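Local coordinates for protein catalase-3 (PDB 4AJ9) that breaks down hydrogen peroxide to oxygen and water as a heme catalase, consistent with a role in protecting cells from peroxide damage, at residues A186-F191 with Y442-L447. Residues are numbered along the deposited sequence; the frame is centred on the assembly and turned at random.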
loop_
_atom_site.group_PDB
_atom_site.type_symbol
_atom_site.label_atom_id
_atom_site.label_comp_id
_atom_site.label_asym_id
_atom_site.label_seq_id
_atom_site.Cartn_x
_atom_site.Cartn_y
_atom_site.Cartn_z
ATOM N N ALA C 186 28.189 -18.310 -13.054
ATOM C CA ALA C 186 27.101 -17.980 -13.980
ATOM C C ALA C 186 27.293 -18.609 -15.355
ATOM O O ALA C 186 26.362 -18.655 -16.158
ATOM C CB ALA C 186 26.960 -16.448 -14.115
ATOM N N LEU C 187 28.490 -19.117 -15.630
ATOM C CA LEU C 187 28.789 -19.561 -16.993
ATOM C C LEU C 187 27.944 -20.752 -17.430
ATOM O O LEU C 187 27.663 -20.931 -18.627
ATOM C CB LEU C 187 30.278 -19.866 -17.157
ATOM C CG LEU C 187 31.161 -18.623 -17.041
ATOM C CD1 LEU C 187 32.614 -19.024 -16.861
ATOM C CD2 LEU C 187 30.984 -17.695 -18.251
ATOM N N HIS C 188 27.519 -21.569 -16.478
ATOM C CA HIS C 188 26.800 -22.780 -16.859
ATOM C C HIS C 188 25.418 -22.415 -17.369
ATOM O O HIS C 188 25.056 -22.742 -18.504
ATOM C CB HIS C 188 26.741 -23.806 -15.715
ATOM C CG HIS C 188 26.303 -25.175 -16.154
ATOM N ND1 HIS C 188 26.117 -26.219 -15.270
ATOM C CD2 HIS C 188 26.006 -25.666 -17.382
ATOM C CE1 HIS C 188 25.722 -27.291 -15.936
ATOM N NE2 HIS C 188 25.643 -26.982 -17.219
ATOM N N THR C 189 24.645 -21.717 -16.546
ATOM C CA THR C 189 23.324 -21.295 -16.975
ATOM C C THR C 189 23.430 -20.436 -18.231
ATOM O O THR C 189 22.580 -20.512 -19.112
ATOM C CB THR C 189 22.567 -20.545 -15.852
ATOM O OG1 THR C 189 22.447 -21.401 -14.714
ATOM C CG2 THR C 189 21.159 -20.148 -16.311
ATOM N N LEU C 190 24.494 -19.642 -18.334
ATOM C CA LEU C 190 24.690 -18.821 -19.518
ATOM C C LEU C 190 24.709 -19.679 -20.798
ATOM O O LEU C 190 24.006 -19.382 -21.763
ATOM C CB LEU C 190 25.965 -17.981 -19.389
ATOM C CG LEU C 190 26.314 -17.058 -20.561
ATOM C CD1 LEU C 190 25.224 -15.997 -20.817
ATOM C CD2 LEU C 190 27.666 -16.410 -20.314
ATOM N N PHE C 191 25.501 -20.747 -20.799
ATOM C CA PHE C 191 25.583 -21.642 -21.960
ATOM C C PHE C 191 24.214 -22.217 -22.334
ATOM O O PHE C 191 23.864 -22.313 -23.513
ATOM C CB PHE C 191 26.604 -22.767 -21.708
ATOM C CG PHE C 191 27.997 -22.438 -22.173
ATOM C CD1 PHE C 191 28.637 -21.289 -21.734
ATOM C CD2 PHE C 191 28.653 -23.258 -23.078
ATOM C CE1 PHE C 191 29.907 -20.977 -22.179
ATOM C CE2 PHE C 191 29.923 -22.948 -23.526
ATOM C CZ PHE C 191 30.549 -21.805 -23.079
ATOM N N TYR C 442 33.514 -24.601 -14.350
ATOM C CA TYR C 442 33.788 -24.748 -15.773
ATOM C C TYR C 442 33.539 -26.147 -16.319
ATOM O O TYR C 442 33.212 -26.319 -17.495
ATOM C CB TYR C 442 35.232 -24.334 -16.046
ATOM C CG TYR C 442 35.571 -22.970 -15.489
ATOM C CD1 TYR C 442 35.253 -21.814 -16.191
ATOM C CD2 TYR C 442 36.213 -22.834 -14.262
ATOM C CE1 TYR C 442 35.568 -20.559 -15.688
ATOM C CE2 TYR C 442 36.523 -21.578 -13.744
ATOM C CZ TYR C 442 36.202 -20.449 -14.465
ATOM O OH TYR C 442 36.520 -19.210 -13.963
ATOM N N THR C 443 33.687 -27.149 -15.459
ATOM C CA THR C 443 33.564 -28.533 -15.898
ATOM C C THR C 443 32.198 -28.822 -16.515
ATOM O O THR C 443 32.113 -29.411 -17.596
ATOM C CB THR C 443 33.884 -29.523 -14.755
ATOM O OG1 THR C 443 35.260 -29.380 -14.376
ATOM C CG2 THR C 443 33.624 -30.949 -15.194
ATOM N N GLN C 444 31.121 -28.392 -15.861
ATOM C CA GLN C 444 29.812 -28.707 -16.415
ATOM C C GLN C 444 29.396 -27.873 -17.625
ATOM O O GLN C 444 28.744 -28.389 -18.525
ATOM C CB GLN C 444 28.731 -28.774 -15.334
ATOM C CG GLN C 444 28.896 -30.007 -14.483
ATOM C CD GLN C 444 27.615 -30.438 -13.826
ATOM O OE1 GLN C 444 26.593 -29.737 -13.893
ATOM N NE2 GLN C 444 27.657 -31.584 -13.170
ATOM N N PRO C 445 29.768 -26.587 -17.656
ATOM C CA PRO C 445 29.535 -25.890 -18.923
ATOM C C PRO C 445 30.198 -26.641 -20.071
ATOM O O PRO C 445 29.589 -26.802 -21.130
ATOM C CB PRO C 445 30.203 -24.536 -18.701
ATOM C CG PRO C 445 30.042 -24.295 -17.230
ATOM C CD PRO C 445 30.205 -25.665 -16.589
ATOM N N ARG C 446 31.426 -27.106 -19.861
ATOM C CA ARG C 446 32.084 -27.940 -20.866
ATOM C C ARG C 446 31.291 -29.218 -21.164
ATOM O O ARG C 446 31.056 -29.552 -22.321
ATOM C CB ARG C 446 33.517 -28.270 -20.454
ATOM C CG ARG C 446 34.255 -29.136 -21.470
ATOM C CD ARG C 446 34.295 -28.483 -22.840
ATOM N NE ARG C 446 35.048 -29.309 -23.782
ATOM C CZ ARG C 446 36.353 -29.188 -24.003
ATOM N NH1 ARG C 446 37.053 -28.249 -23.372
ATOM N NH2 ARG C 446 36.955 -29.995 -24.874
ATOM N N LEU C 447 30.863 -29.919 -20.116
ATOM C CA LEU C 447 30.032 -31.107 -20.282
ATOM C C LEU C 447 28.814 -30.832 -21.166
ATOM O O LEU C 447 28.461 -31.636 -22.033
ATOM C CB LEU C 447 29.579 -31.631 -18.910
ATOM C CG LEU C 447 28.636 -32.837 -18.878
ATOM C CD1 LEU C 447 29.314 -34.090 -19.432
ATOM C CD2 LEU C 447 28.123 -33.099 -17.458
#
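Y442 meets L187 where two nearly parallel helical segments, 187-191 and 443-447, come together, their axes 8.7 Å apart and 16° from parallel. Y442 sits at the N-cap of helix 443-450. Its CB leads away from the other helix, but the ring swings back, with CE1 3.5 Å from L187 CD1. Its hydroxyl is hydrogen-bonded to Q483 of helix 474-487. Q444 crosses the H188 imidazole obliquely. Its amide plane stands 89° to that ring, and OE1 is 3.3 Å from H188 CE1, while CB is 3.4 Å from the same carbon. The polar groups bond to a neighbouring loop instead: Q444 OE1 accepts from F296 N, and H188 ND1 bonds to T294 O. P445 is the central wedge. Its CG comes within 3.6 Å of H188 CA, and its CD makes a CH-pi contact over the imidazole face, 4.3 Å from the centroid. With CG anti to the backbone N (chi1 -166°), H188 reaches across to the proline. F191 approaches P445 O loosely. The contact joins helix 187-193 of the heme-binding part to helix 443-450 of the later helical region, away from the active site. Its chemistry is mainly apolar and CH-pi packing, while the loop bonds hold the buried imidazole and amide crossed.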